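Local coordinates for NYN domain-containing protein (Vibrio parahaemolyticus, PDB 2QIP) that is of unknown function but, as a member of the NYN family within the PIN clan, is probably a nuclease acting on RNA, at residues K9-I14 / E45-S50; A51-I56 / V73-M78; D93-I98 / D118-L123; D101-A106 / V125-Q130. One frame throughout, in Å; residues are numbered along the deposited sequence. Where two conformers were deposited one is given.

Four contacts follow the chain of this parallel alpha/beta domain in series, except for the last two. After strand 10-17 and two helices, contact 1 closes the first long loop by laying 45-50 beside 9-14. Strand 46-55, after a bulge, continues into contact 2, and the chain passes through helix 61-73 before 73-78 returns to pair with 51-56; Ile14 and Lys52 link the two contacts through the backbone. Contacts 3 and 4 both pair helix 95-105 with helix 122-132, the first at their N-terminal ends and the second farther along, so their segments alternate in sequence. Trp94, Ile98 and Asp101 touch contact 2, Ile105 touches contact 1, and both helix contacts also meet the second subunit.

Contact 1 of 4, residues K9-I14 / E45-S50; sequences KEKIAI and EKEVVS
Lys46, Ile12 and Glu47 carry much of this contact. Lys46 bends at its second torsion (chi2 -62°), which brings its ammonium to Glu10, whose OE1 makes a salt bridge with Lys46 NZ at 2.8 Å, met from above the carboxylate plane. Arg111 grips the other oxygen of Glu10, so that carboxylate serves two cations at the N-terminal ends of the two strands. Ile12, a beta-branched residue suited to a strand, puts CD1 3.8 Å from Lys46 CB and touches Val48, using the lysine's aliphatic root as apolar cover. On the other face Glu47 and Lys11 run side by side, Glu47 OE1 lying 3.4 Å from Lys11 CE. Between the strands, Ile12 N gives to Glu47 O (2.9 Å), and Ile12 O accepts from Val49 N (2.9 Å). Strand 46-55 then holds one extra residue: Ile12 pairs with Val48 but Ala13 with Ser50, and Ile14 N meets Ser50 O at 2.9 Å. This is parallel beta pairing interrupted by a beta bulge, inside the central sheet of the PIN-like alpha/beta fold.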
loop_
_atom_site.group_PDB
_atom_site.type_symbol
_atom_site.label_atom_id
_atom_site.label_comp_id
_atom_site.label_asym_id
_atom_site.label_seq_id
_atom_site.Cartn_x
_atom_site.Cartn_y
_atom_site.Cartn_z
ATOM N N LYS A 9 -24.570 -16.743 -7.405
ATOM C CA LYS A 9 -23.633 -17.193 -6.356
ATOM C C LYS A 9 -22.881 -15.960 -5.853
ATOM O O LYS A 9 -22.715 -15.006 -6.612
ATOM C CB LYS A 9 -22.601 -18.165 -6.926
ATOM C CG LYS A 9 -23.146 -19.444 -7.572
ATOM C CD LYS A 9 -22.034 -20.468 -7.574
ATOM C CE LYS A 9 -21.816 -21.074 -8.939
ATOM N NZ LYS A 9 -20.362 -21.216 -9.217
ATOM N N GLU A 10 -22.416 -15.990 -4.601
ATOM C CA GLU A 10 -21.599 -14.884 -4.084
ATOM C C GLU A 10 -20.379 -14.713 -4.984
ATOM O O GLU A 10 -19.661 -15.679 -5.263
ATOM C CB GLU A 10 -21.144 -15.152 -2.646
ATOM C CG GLU A 10 -20.448 -13.956 -2.016
ATOM C CD GLU A 10 -19.856 -14.228 -0.638
ATOM O OE1 GLU A 10 -19.341 -15.333 -0.408
ATOM O OE2 GLU A 10 -19.892 -13.317 0.220
ATOM N N LYS A 11 -20.154 -13.486 -5.442
ATOM C CA LYS A 11 -18.993 -13.171 -6.271
ATOM C C LYS A 11 -17.816 -12.834 -5.360
ATOM O O LYS A 11 -17.953 -12.007 -4.459
ATOM C CB LYS A 11 -19.308 -11.967 -7.162
ATOM C CG LYS A 11 -20.188 -12.311 -8.377
ATOM C CD LYS A 11 -20.513 -11.036 -9.193
ATOM C CE LYS A 11 -21.214 -11.395 -10.491
ATOM N NZ LYS A 11 -21.551 -10.181 -11.300
ATOM N N ILE A 12 -16.662 -13.454 -5.605
ATOM C CA ILE A 12 -15.485 -13.233 -4.772
ATOM C C ILE A 12 -14.266 -12.838 -5.596
ATOM O O ILE A 12 -14.125 -13.198 -6.772
ATOM C CB ILE A 12 -15.135 -14.462 -3.899
ATOM C CG1 ILE A 12 -14.673 -15.652 -4.748
ATOM C CG2 ILE A 12 -16.321 -14.811 -3.001
ATOM C CD1 ILE A 12 -14.167 -16.837 -3.915
ATOM N N ALA A 13 -13.394 -12.069 -4.948
ATOM C CA ALA A 13 -12.036 -11.841 -5.444
ATOM C C ALA A 13 -11.088 -12.363 -4.394
ATOM O O ALA A 13 -11.299 -12.095 -3.214
ATOM C CB ALA A 13 -11.782 -10.364 -5.643
ATOM N N ILE A 14 -10.037 -13.058 -4.826
ATOM C CA ILE A 14 -9.040 -13.568 -3.885
ATOM C C ILE A 14 -7.718 -12.859 -4.173
ATOM O O ILE A 14 -7.326 -12.744 -5.334
ATOM C CB ILE A 14 -8.850 -15.098 -4.037
ATOM C CG1 ILE A 14 -10.161 -15.850 -3.793
ATOM C CG2 ILE A 14 -7.756 -15.581 -3.058
ATOM C CD1 ILE A 14 -10.114 -17.305 -4.184
ATOM N N GLU A 45 -19.139 -23.009 -3.950
ATOM C CA GLU A 45 -20.398 -22.286 -4.201
ATOM C C GLU A 45 -20.191 -20.803 -4.506
ATOM O O GLU A 45 -21.114 -19.995 -4.334
ATOM C CB GLU A 45 -21.385 -22.447 -3.032
ATOM C CG GLU A 45 -21.699 -23.899 -2.683
ATOM C CD GLU A 45 -22.626 -24.070 -1.483
ATOM O OE1 GLU A 45 -22.725 -23.166 -0.623
ATOM O OE2 GLU A 45 -23.252 -25.143 -1.394
ATOM N N LYS A 46 -18.993 -20.436 -4.947
ATOM C CA LYS A 46 -18.685 -19.029 -5.224
ATOM C C LYS A 46 -18.406 -18.834 -6.693
ATOM O O LYS A 46 -17.948 -19.755 -7.374
ATOM C CB LYS A 46 -17.473 -18.569 -4.402
ATOM C CG LYS A 46 -17.575 -18.844 -2.921
ATOM C CD LYS A 46 -18.764 -18.090 -2.292
ATOM C CE LYS A 46 -19.036 -18.613 -0.888
ATOM N NZ LYS A 46 -20.263 -17.977 -0.329
ATOM N N GLU A 47 -18.705 -17.620 -7.176
ATOM C CA GLU A 47 -18.263 -17.202 -8.497
ATOM C C GLU A 47 -16.942 -16.458 -8.339
ATOM O O GLU A 47 -16.877 -15.387 -7.720
ATOM C CB GLU A 47 -19.302 -16.311 -9.183
ATOM C CG GLU A 47 -18.804 -15.819 -10.550
ATOM C CD GLU A 47 -19.764 -14.887 -11.259
ATOM O OE1 GLU A 47 -20.921 -14.763 -10.818
ATOM O OE2 GLU A 47 -19.333 -14.270 -12.262
ATOM N N VAL A 48 -15.881 -17.034 -8.884
ATOM C CA VAL A 48 -14.561 -16.449 -8.720
ATOM C C VAL A 48 -14.373 -15.424 -9.834
ATOM O O VAL A 48 -14.152 -15.774 -10.999
ATOM C CB VAL A 48 -13.442 -17.506 -8.753
ATOM C CG1 VAL A 48 -12.100 -16.837 -8.566
ATOM C CG2 VAL A 48 -13.701 -18.560 -7.700
ATOM N N VAL A 49 -14.509 -14.154 -9.473
ATOM C CA VAL A 49 -14.350 -13.080 -10.452
ATOM C C VAL A 49 -12.879 -12.826 -10.741
ATOM O O VAL A 49 -12.500 -12.498 -11.857
ATOM C CB VAL A 49 -15.068 -11.809 -9.961
ATOM C CG1 VAL A 49 -14.770 -10.611 -10.867
ATOM C CG2 VAL A 49 -16.580 -12.064 -9.845
ATOM N N SER A 50 -12.052 -12.964 -9.712
ATOM C CA SER A 50 -10.631 -12.686 -9.823
ATOM C C SER A 50 -9.911 -13.467 -8.749
ATOM O O SER A 50 -10.424 -13.597 -7.628
ATOM C CB SER A 50 -10.380 -11.180 -9.620
ATOM O OG SER A 50 -9.003 -10.857 -9.687
HETATM O O HOH W 1 -22.474 -18.445 -2.724
HETATM O O HOH W 2 -8.254 -10.675 -7.126
#

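Contact 2 of 4, residues A51-I56 / V73-M78; sequences AKAYAI and VGFEVM
The first torsion of Met78 (chi1 -53°) brings its CG over the Tyr54 ring, and bends at chi2 and chi3 lead SE on to Lys52, while Tyr54, with CG beside its own backbone N (chi1 -65°), lies alongside. Met78 is present as selenomethionine. Its CG sits over one ring face, 4.1 Å from the Tyr54 centroid, in a CH-pi contact, and Met78 CB approaches Tyr54 CD1 to 3.7 Å. The flexible unbranched chain can follow the flat ring and still reach Lys52, whose CD lies 3.9 Å from Met78 SE. Lys52 is extended and runs beside Glu76, the two pointing the same way; Lys52 CE comes within 3.4 Å of Glu76 OE1, although the charged ends are too far apart for a salt bridge. The Tyr54 hydroxyl bonds to Asp101 of helix 95-105, fixing the ring's polar end.

The other face is apolar. Phe75 brings CB to 4.0 Å from Ala53 CB, and the small alanines let this ring lie close to the strand; Trp39 meets it edge-to-face. Gly74 takes the positive phi at which the chain leaves helix 61-73. Four backbone bonds lace the strands, among them Ala53 N to Glu76 O at 2.9 Å and Met78 N to Ala53 O at 2.8 Å. Parallel strands joined through an intervening helix make this a beta-alpha-beta crossover, ending at strand 76-79, an outermost strand of the sheet within this chain.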
loop_
_atom_site.group_PDB
_atom_site.type_symbol
_atom_site.label_atom_id
_atom_site.label_comp_id
_atom_site.label_asym_id
_atom_site.label_seq_id
_atom_site.Cartn_x
_atom_site.Cartn_y
_atom_site.Cartn_z
ATOM N N ALA A 51 -8.732 -13.985 -9.080
ATOM C CA ALA A 51 -7.908 -14.672 -8.095
ATOM C C ALA A 51 -6.458 -14.444 -8.455
ATOM O O ALA A 51 -5.977 -14.908 -9.502
ATOM C CB ALA A 51 -8.234 -16.159 -8.026
ATOM N N LYS A 52 -5.764 -13.718 -7.587
ATOM C CA LYS A 52 -4.386 -13.333 -7.850
ATOM C C LYS A 52 -3.490 -13.691 -6.682
ATOM O O LYS A 52 -3.869 -13.518 -5.521
ATOM C CB LYS A 52 -4.316 -11.829 -8.167
ATOM C CG LYS A 52 -4.826 -11.521 -9.550
ATOM C CD LYS A 52 -4.796 -10.048 -9.901
ATOM C CE LYS A 52 -5.311 -9.898 -11.343
ATOM N NZ LYS A 52 -5.446 -8.473 -11.789
ATOM N N ALA A 53 -2.309 -14.216 -7.008
ATOM C CA ALA A 53 -1.298 -14.596 -6.030
ATOM C C ALA A 53 -0.098 -13.700 -6.263
ATOM O O ALA A 53 0.498 -13.722 -7.346
ATOM C CB ALA A 53 -0.913 -16.082 -6.186
ATOM N N TYR A 54 0.242 -12.893 -5.259
ATOM C CA TYR A 54 1.273 -11.861 -5.391
ATOM C C TYR A 54 2.583 -12.422 -4.864
ATOM O O TYR A 54 2.758 -12.626 -3.649
ATOM C CB TYR A 54 0.833 -10.618 -4.598
ATOM C CG TYR A 54 -0.408 -10.014 -5.213
ATOM C CD1 TYR A 54 -0.302 -8.971 -6.119
ATOM C CD2 TYR A 54 -1.685 -10.506 -4.915
ATOM C CE1 TYR A 54 -1.421 -8.415 -6.727
ATOM C CE2 TYR A 54 -2.826 -9.959 -5.529
ATOM C CZ TYR A 54 -2.683 -8.897 -6.420
ATOM O OH TYR A 54 -3.802 -8.346 -7.051
ATOM N N ALA A 55 3.510 -12.667 -5.784
ATOM C CA ALA A 55 4.737 -13.416 -5.477
ATOM C C ALA A 55 5.961 -12.665 -5.985
ATOM O O ALA A 55 5.848 -11.592 -6.602
ATOM C CB ALA A 55 4.651 -14.808 -6.125
ATOM N N ILE A 56 7.135 -13.252 -5.741
ATOM C CA ILE A 56 8.407 -12.662 -6.155
ATOM C C ILE A 56 8.969 -13.467 -7.323
ATOM O O ILE A 56 9.038 -14.695 -7.267
ATOM C CB ILE A 56 9.407 -12.631 -4.971
ATOM C CG1 ILE A 56 8.784 -11.885 -3.773
ATOM C CG2 ILE A 56 10.753 -12.008 -5.381
ATOM C CD1 ILE A 56 8.379 -10.411 -4.054
ATOM N N VAL A 73 -3.699 -24.228 -10.072
ATOM C CA VAL A 73 -4.762 -24.172 -9.064
ATOM C C VAL A 73 -5.866 -23.221 -9.516
ATOM O O VAL A 73 -7.056 -23.442 -9.231
ATOM C CB VAL A 73 -4.191 -23.727 -7.701
ATOM C CG1 VAL A 73 -5.324 -23.477 -6.696
ATOM C CG2 VAL A 73 -3.238 -24.802 -7.158
ATOM N N GLY A 74 -5.469 -22.157 -10.210
ATOM C CA GLY A 74 -6.424 -21.188 -10.728
ATOM C C GLY A 74 -6.024 -19.733 -10.559
ATOM O O GLY A 74 -6.747 -18.846 -11.001
ATOM N N PHE A 75 -4.880 -19.480 -9.915
ATOM C CA PHE A 75 -4.449 -18.093 -9.706
ATOM C C PHE A 75 -3.806 -17.467 -10.942
ATOM O O PHE A 75 -3.056 -18.139 -11.664
ATOM C CB PHE A 75 -3.429 -18.014 -8.573
ATOM C CG PHE A 75 -3.985 -18.391 -7.244
ATOM C CD1 PHE A 75 -4.718 -17.466 -6.500
ATOM C CD2 PHE A 75 -3.775 -19.664 -6.718
ATOM C CE1 PHE A 75 -5.237 -17.805 -5.261
ATOM C CE2 PHE A 75 -4.294 -20.010 -5.459
ATOM C CZ PHE A 75 -5.035 -19.071 -4.744
ATOM N N GLU A 76 -4.036 -16.170 -11.155
ATOM C CA GLU A 76 -3.099 -15.380 -11.960
ATOM C C GLU A 76 -1.944 -15.031 -11.015
ATOM O O GLU A 76 -2.171 -14.470 -9.941
ATOM C CB GLU A 76 -3.734 -14.105 -12.524
ATOM C CG GLU A 76 -2.683 -13.277 -13.281
ATOM C CD GLU A 76 -3.190 -12.049 -14.029
ATOM O OE1 GLU A 76 -4.412 -11.790 -14.056
ATOM O OE2 GLU A 76 -2.328 -11.334 -14.616
ATOM N N VAL A 77 -0.720 -15.411 -11.379
ATOM C CA VAL A 77 0.430 -15.138 -10.548
ATOM C C VAL A 77 0.984 -13.775 -10.930
ATOM O O VAL A 77 1.331 -13.536 -12.096
ATOM C CB VAL A 77 1.493 -16.250 -10.649
ATOM C CG1 VAL A 77 2.782 -15.818 -9.979
ATOM C CG2 VAL A 77 0.958 -17.562 -10.021
HETATM N N MSE A 78 1.017 -12.879 -9.940
HETATM C CA MSE A 78 1.497 -11.520 -10.131
HETATM C C MSE A 78 2.903 -11.451 -9.568
HETATM O O MSE A 78 3.087 -11.497 -8.357
HETATM C CB MSE A 78 0.586 -10.528 -9.384
HETATM C CG MSE A 78 -0.896 -10.677 -9.719
HETATM SE SE MSE A 78 -1.269 -10.197 -11.557
HETATM C CE MSE A 78 -0.915 -8.295 -11.353
#

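Contact 3 of 4, residues D93-I98 / D118-L123; sequences DWDVGI and DGDFSL
Asp95 and Asp118 bring carboxylates together, with Asp95 OD2 and Asp118 OD2 only 2.9 Å apart although both are acceptors. Such an acidic cluster at the C-terminal side of a parallel sheet is characteristic of PIN-like nucleases, in which aspartates commonly hold divalent metal; no metal is present here, and a comparable role for this cluster is an inference. The two groups come from opposite directions, their planes turned 52° apart. Water 3 lies between Asp95 OD2 and Asp120 OD2, within hydrogen-bonding distance of both, though it has more acceptors around it than protons to give.

The backbone also fixes two of the acids. Asp93 OD1 accepts from Asp95 N, and Asp118 OD1 accepts from Asp120 N at 2.9 Å; each forms an Asx turn leading toward a helix, and the short aspartate side chain holds its carboxylate as close to the backbone as such a turn requires. In Asp118, CG lies opposite the backbone N (chi1 -177°), directing the carboxylate across to Asp95. Asp120 OD1 forms a salt bridge with Lys80 of the second subunit, which brings the dimer interface up to the cluster.

The Phe121 ring packs between Asp95 and Ile98 of the facing segment and Leu114 and Asp17 of the sheet. The Ile98 and Phe121 side chains run at about a right angle to each other, and Ile98 CG2 reaches Phe121 CE1 at 3.7 Å, while Asp95 OD1 lies 3.3 Å from Phe121 CZ.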
loop_
_atom_site.group_PDB
_atom_site.type_symbol
_atom_site.label_atom_id
_atom_site.label_comp_id
_atom_site.label_asym_id
_atom_site.label_seq_id
_atom_site.Cartn_x
_atom_site.Cartn_y
_atom_site.Cartn_z
ATOM N N ASP A 93 8.057 -6.353 -0.427
ATOM C CA ASP A 93 6.662 -6.045 -0.063
ATOM C C ASP A 93 5.628 -5.630 -1.130
ATOM O O ASP A 93 5.808 -4.699 -1.922
ATOM C CB ASP A 93 6.439 -5.725 1.437
ATOM C CG ASP A 93 5.677 -4.454 1.722
ATOM O OD1 ASP A 93 4.856 -3.968 0.928
ATOM O OD2 ASP A 93 5.901 -3.946 2.848
ATOM N N TRP A 94 4.540 -6.375 -1.128
ATOM C CA TRP A 94 3.482 -6.226 -2.121
ATOM C C TRP A 94 2.310 -5.371 -1.610
ATOM O O TRP A 94 1.247 -5.354 -2.221
ATOM C CB TRP A 94 2.958 -7.607 -2.524
ATOM C CG TRP A 94 3.375 -8.124 -3.870
ATOM C CD1 TRP A 94 4.129 -9.249 -4.125
ATOM C CD2 TRP A 94 3.008 -7.591 -5.145
ATOM N NE1 TRP A 94 4.271 -9.421 -5.477
ATOM C CE2 TRP A 94 3.584 -8.427 -6.132
ATOM C CE3 TRP A 94 2.246 -6.479 -5.557
ATOM C CZ2 TRP A 94 3.395 -8.200 -7.501
ATOM C CZ3 TRP A 94 2.069 -6.250 -6.913
ATOM C CH2 TRP A 94 2.652 -7.103 -7.876
ATOM N N ASP A 95 2.481 -4.657 -0.504
ATOM C CA ASP A 95 1.343 -3.929 0.058
ATOM C C ASP A 95 0.745 -2.895 -0.887
ATOM O O ASP A 95 -0.475 -2.754 -0.952
ATOM C CB ASP A 95 1.676 -3.289 1.409
ATOM C CG ASP A 95 1.945 -4.324 2.507
ATOM O OD1 ASP A 95 2.039 -5.538 2.214
ATOM O OD2 ASP A 95 2.053 -3.896 3.689
ATOM N N VAL A 96 1.593 -2.122 -1.565
ATOM C CA VAL A 96 1.070 -1.113 -2.487
ATOM C C VAL A 96 0.251 -1.795 -3.601
ATOM O O VAL A 96 -0.878 -1.398 -3.885
ATOM C CB VAL A 96 2.181 -0.192 -3.089
ATOM C CG1 VAL A 96 1.602 0.673 -4.218
ATOM C CG2 VAL A 96 2.795 0.700 -1.979
ATOM N N GLY A 97 0.799 -2.843 -4.219
ATOM C CA GLY A 97 0.100 -3.433 -5.353
ATOM C C GLY A 97 -1.175 -4.178 -4.967
ATOM O O GLY A 97 -2.176 -4.134 -5.691
ATOM N N ILE A 98 -1.160 -4.843 -3.814
ATOM C CA ILE A 98 -2.365 -5.502 -3.297
ATOM C C ILE A 98 -3.449 -4.467 -2.971
ATOM O O ILE A 98 -4.632 -4.670 -3.303
ATOM C CB ILE A 98 -2.010 -6.402 -2.076
ATOM C CG1 ILE A 98 -1.242 -7.642 -2.574
ATOM C CG2 ILE A 98 -3.278 -6.843 -1.303
ATOM C CD1 ILE A 98 -0.647 -8.521 -1.446
ATOM N N ASP A 118 -0.825 -9.398 7.652
ATOM C CA ASP A 118 -0.208 -8.077 7.820
ATOM C C ASP A 118 -1.241 -7.019 8.237
ATOM O O ASP A 118 -2.152 -6.671 7.469
ATOM C CB ASP A 118 0.474 -7.713 6.492
ATOM C CG ASP A 118 1.234 -6.386 6.519
ATOM O OD1 ASP A 118 1.045 -5.559 7.435
ATOM O OD2 ASP A 118 2.028 -6.171 5.548
ATOM N N GLY A 119 -1.107 -6.522 9.463
ATOM C CA GLY A 119 -2.058 -5.575 9.996
ATOM C C GLY A 119 -2.163 -4.270 9.226
ATOM O O GLY A 119 -3.159 -3.558 9.372
ATOM N N ASP A 120 -1.159 -3.921 8.424
ATOM C CA ASP A 120 -1.296 -2.694 7.637
ATOM C C ASP A 120 -2.479 -2.771 6.673
ATOM O O ASP A 120 -3.010 -1.747 6.244
ATOM C CB ASP A 120 -0.015 -2.332 6.901
ATOM C CG ASP A 120 0.971 -1.602 7.792
ATOM O OD1 ASP A 120 0.506 -0.939 8.741
ATOM O OD2 ASP A 120 2.197 -1.704 7.549
ATOM N N PHE A 121 -2.893 -3.987 6.340
ATOM C CA PHE A 121 -4.062 -4.127 5.459
ATOM C C PHE A 121 -5.385 -3.762 6.157
ATOM O O PHE A 121 -6.437 -3.675 5.496
ATOM C CB PHE A 121 -4.134 -5.513 4.836
ATOM C CG PHE A 121 -3.094 -5.768 3.780
ATOM C CD1 PHE A 121 -2.962 -4.916 2.691
ATOM C CD2 PHE A 121 -2.256 -6.875 3.864
ATOM C CE1 PHE A 121 -1.978 -5.169 1.697
ATOM C CE2 PHE A 121 -1.308 -7.125 2.886
ATOM C CZ PHE A 121 -1.151 -6.282 1.798
ATOM N N SER A 122 -5.343 -3.507 7.473
ATOM C CA SER A 122 -6.559 -3.063 8.164
ATOM C C SER A 122 -7.151 -1.832 7.487
ATOM O O SER A 122 -8.383 -1.716 7.386
ATOM C CB SER A 122 -6.268 -2.729 9.631
ATOM O OG SER A 122 -5.773 -3.887 10.263
ATOM N N LEU A 123 -6.290 -0.909 7.043
ATOM C CA LEU A 123 -6.810 0.296 6.406
ATOM C C LEU A 123 -7.510 -0.023 5.092
ATOM O O LEU A 123 -8.489 0.647 4.705
ATOM C CB LEU A 123 -5.724 1.339 6.170
ATOM C CG LEU A 123 -5.353 2.216 7.380
ATOM C CD1 LEU A 123 -4.680 1.413 8.484
ATOM C CD2 LEU A 123 -4.460 3.363 6.942
HETATM O O HOH W 3 3.246 -3.710 6.038
#

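Contact 4 of 4, residues D101-A106 / V125-Q130; sequences DAIEIA and VERIQQ. With EDO (1,2-ethanediol), chain D; EDO (1,2-ethanediol), chain B; EDO (1,2-ethanediol), chain E.
Helices 95-105 and 122-132 lie side by side along the parallel sheet of this alpha/beta domain, their local axes 10.2 Å apart and inclined by 14°, and Ile128 is the main point where they meet. Its two branches divide the partners: on the longer one Ile128 CG1 lies 4.0 Å from Ile103 CD1 and Ile128 CD1 is 4.3 Å from Ala102 CB, while the Ile128 CG2 methyl is 4.2 Å from Ala106 CB. The Ile103 and Ile128 side chains run antiparallel past one another. In Ile103 a bent second torsion (chi2 -65°) sets the terminal methyl toward the facing helix, although the start of its side chain does not point there. The two alanines, one helical turn apart, offer small methyls that let a branched isoleucine come close.

Arg127 adds its aliphatic part, with CG 4.2 Å from Ile103 CD1. It then bends at chi2 and chi3, and its guanidinium turns away to form salt bridges with Asp101 and Glu104 of the second subunit. On the sheet side, Ile128 reaches Val136 and Ala102 reaches Leu15. The chemistry therefore divides: hydrocarbon contacts alone join the two segments, whereas the Arg127 guanidinium serves the dimer interface through Asp101 and Glu104 of the second subunit.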
loop_
_atom_site.group_PDB
_atom_site.type_symbol
_atom_site.label_atom_id
_atom_site.label_comp_id
_atom_site.label_asym_id
_atom_site.label_seq_id
_atom_site.Cartn_x
_atom_site.Cartn_y
_atom_site.Cartn_z
ATOM N N ASP A 101 -5.011 -3.195 -6.292
ATOM C CA ASP A 101 -5.865 -4.180 -6.956
ATOM C C ASP A 101 -7.130 -4.492 -6.153
ATOM O O ASP A 101 -8.195 -4.720 -6.753
ATOM C CB ASP A 101 -5.073 -5.473 -7.227
ATOM C CG ASP A 101 -4.095 -5.344 -8.385
ATOM O OD1 ASP A 101 -4.113 -4.315 -9.116
ATOM O OD2 ASP A 101 -3.320 -6.320 -8.569
ATOM N N ALA A 102 -7.020 -4.528 -4.825
ATOM C CA ALA A 102 -8.169 -4.868 -4.001
ATOM C C ALA A 102 -9.234 -3.779 -4.131
ATOM O O ALA A 102 -10.418 -4.076 -4.254
ATOM C CB ALA A 102 -7.757 -5.035 -2.556
ATOM N N ILE A 103 -8.812 -2.513 -4.104
ATOM C CA ILE A 103 -9.802 -1.431 -4.316
ATOM C C ILE A 103 -10.406 -1.463 -5.710
ATOM O O ILE A 103 -11.619 -1.235 -5.880
ATOM C CB ILE A 103 -9.184 -0.060 -4.067
ATOM C CG1 ILE A 103 -9.005 0.128 -2.578
ATOM C CG2 ILE A 103 -10.041 1.078 -4.682
ATOM C CD1 ILE A 103 -10.339 0.177 -1.745
ATOM N N GLU A 104 -9.575 -1.745 -6.720
ATOM C CA GLU A 104 -10.088 -1.846 -8.077
ATOM C C GLU A 104 -11.142 -2.947 -8.246
ATOM O O GLU A 104 -12.116 -2.778 -8.991
ATOM C CB GLU A 104 -8.947 -2.022 -9.082
ATOM C CG GLU A 104 -8.324 -0.716 -9.491
ATOM C CD GLU A 104 -7.200 -0.927 -10.483
ATOM O OE1 GLU A 104 -6.164 -0.251 -10.342
ATOM O OE2 GLU A 104 -7.340 -1.803 -11.366
ATOM N N ILE A 105 -10.953 -4.084 -7.585
ATOM C CA ILE A 105 -11.859 -5.207 -7.800
ATOM C C ILE A 105 -13.096 -5.137 -6.903
ATOM O O ILE A 105 -14.108 -5.746 -7.219
ATOM C CB ILE A 105 -11.105 -6.573 -7.662
ATOM C CG1 ILE A 105 -11.878 -7.706 -8.360
ATOM C CG2 ILE A 105 -10.845 -6.923 -6.184
ATOM C CD1 ILE A 105 -11.928 -7.606 -9.853
ATOM N N ALA A 106 -13.008 -4.402 -5.794
ATOM C CA ALA A 106 -14.135 -4.328 -4.847
ATOM C C ALA A 106 -15.518 -4.064 -5.491
ATOM O O ALA A 106 -16.493 -4.718 -5.139
ATOM C CB ALA A 106 -13.854 -3.308 -3.746
ATOM N N VAL A 125 -9.038 -3.003 4.396
ATOM C CA VAL A 125 -10.308 -3.638 4.734
ATOM C C VAL A 125 -11.354 -2.558 5.047
ATOM O O VAL A 125 -12.477 -2.580 4.511
ATOM C CB VAL A 125 -10.115 -4.604 5.922
ATOM C CG1 VAL A 125 -11.457 -5.067 6.480
ATOM C CG2 VAL A 125 -9.202 -5.782 5.498
ATOM N N GLU A 126 -10.983 -1.612 5.906
ATOM C CA GLU A 126 -11.888 -0.522 6.282
ATOM C C GLU A 126 -12.351 0.242 5.039
ATOM O O GLU A 126 -13.523 0.577 4.921
ATOM C CB GLU A 126 -11.200 0.423 7.268
ATOM C CG GLU A 126 -11.971 1.686 7.614
ATOM C CD GLU A 126 -11.159 2.606 8.508
ATOM O OE1 GLU A 126 -10.134 3.159 8.041
ATOM O OE2 GLU A 126 -11.539 2.741 9.682
ATOM N N ARG A 127 -11.441 0.537 4.116
ATOM C CA ARG A 127 -11.802 1.360 2.952
ATOM C C ARG A 127 -12.749 0.601 2.018
ATOM O O ARG A 127 -13.656 1.195 1.431
ATOM C CB ARG A 127 -10.555 1.808 2.197
ATOM C CG ARG A 127 -10.788 3.038 1.324
ATOM C CD ARG A 127 -11.069 4.312 2.127
ATOM N NE ARG A 127 -10.014 4.621 3.095
ATOM C CZ ARG A 127 -9.014 5.486 2.884
ATOM N NH1 ARG A 127 -8.907 6.131 1.740
ATOM N NH2 ARG A 127 -8.074 5.664 3.811
ATOM N N ILE A 128 -12.535 -0.705 1.856
ATOM C CA ILE A 128 -13.466 -1.509 1.056
ATOM C C ILE A 128 -14.876 -1.467 1.670
ATOM O O ILE A 128 -15.884 -1.300 0.965
ATOM C CB ILE A 128 -12.982 -2.964 0.976
ATOM C CG1 ILE A 128 -11.733 -3.054 0.101
ATOM C CG2 ILE A 128 -14.094 -3.869 0.414
ATOM C CD1 ILE A 128 -10.976 -4.391 0.234
ATOM N N GLN A 129 -14.943 -1.606 2.991
ATOM C CA GLN A 129 -16.236 -1.603 3.662
ATOM C C GLN A 129 -16.910 -0.233 3.566
ATOM O O GLN A 129 -18.114 -0.157 3.320
ATOM C CB GLN A 129 -16.079 -2.027 5.126
ATOM C CG GLN A 129 -15.611 -3.473 5.264
ATOM C CD GLN A 129 -15.066 -3.803 6.631
ATOM O OE1 GLN A 129 -14.617 -2.918 7.364
ATOM N NE2 GLN A 129 -15.095 -5.097 6.987
ATOM N N GLN A 130 -16.141 0.852 3.749
ATOM C CA GLN A 130 -16.719 2.225 3.728
ATOM C C GLN A 130 -17.192 2.619 2.338
ATOM O O GLN A 130 -18.325 3.094 2.132
ATOM C CB GLN A 130 -15.692 3.239 4.203
ATOM C CG GLN A 130 -15.335 3.145 5.668
ATOM C CD GLN A 130 -14.165 4.054 6.015
ATOM O OE1 GLN A 130 -13.280 4.320 5.180
ATOM N NE2 GLN A 130 -14.148 4.532 7.257
HETATM C C1 EDO D . -12.796 7.335 1.487
HETATM O O1 EDO D . -11.797 8.193 2.041
HETATM C C2 EDO D . -14.091 7.349 2.276
HETATM O O2 EDO D . -14.192 6.119 3.002
HETATM C C1 EDO B . -5.711 -0.891 -13.650
HETATM O O1 EDO B . -5.341 -2.226 -13.303
HETATM C C2 EDO B . -5.424 -0.555 -15.100
HETATM O O2 EDO B . -4.286 0.314 -15.145
HETATM C C1 EDO E . -8.264 0.720 10.265
HETATM O O1 EDO E . -8.236 2.151 10.143
HETATM C C2 EDO E . -7.580 0.371 11.577
HETATM O O2 EDO E . -8.370 0.913 12.644
#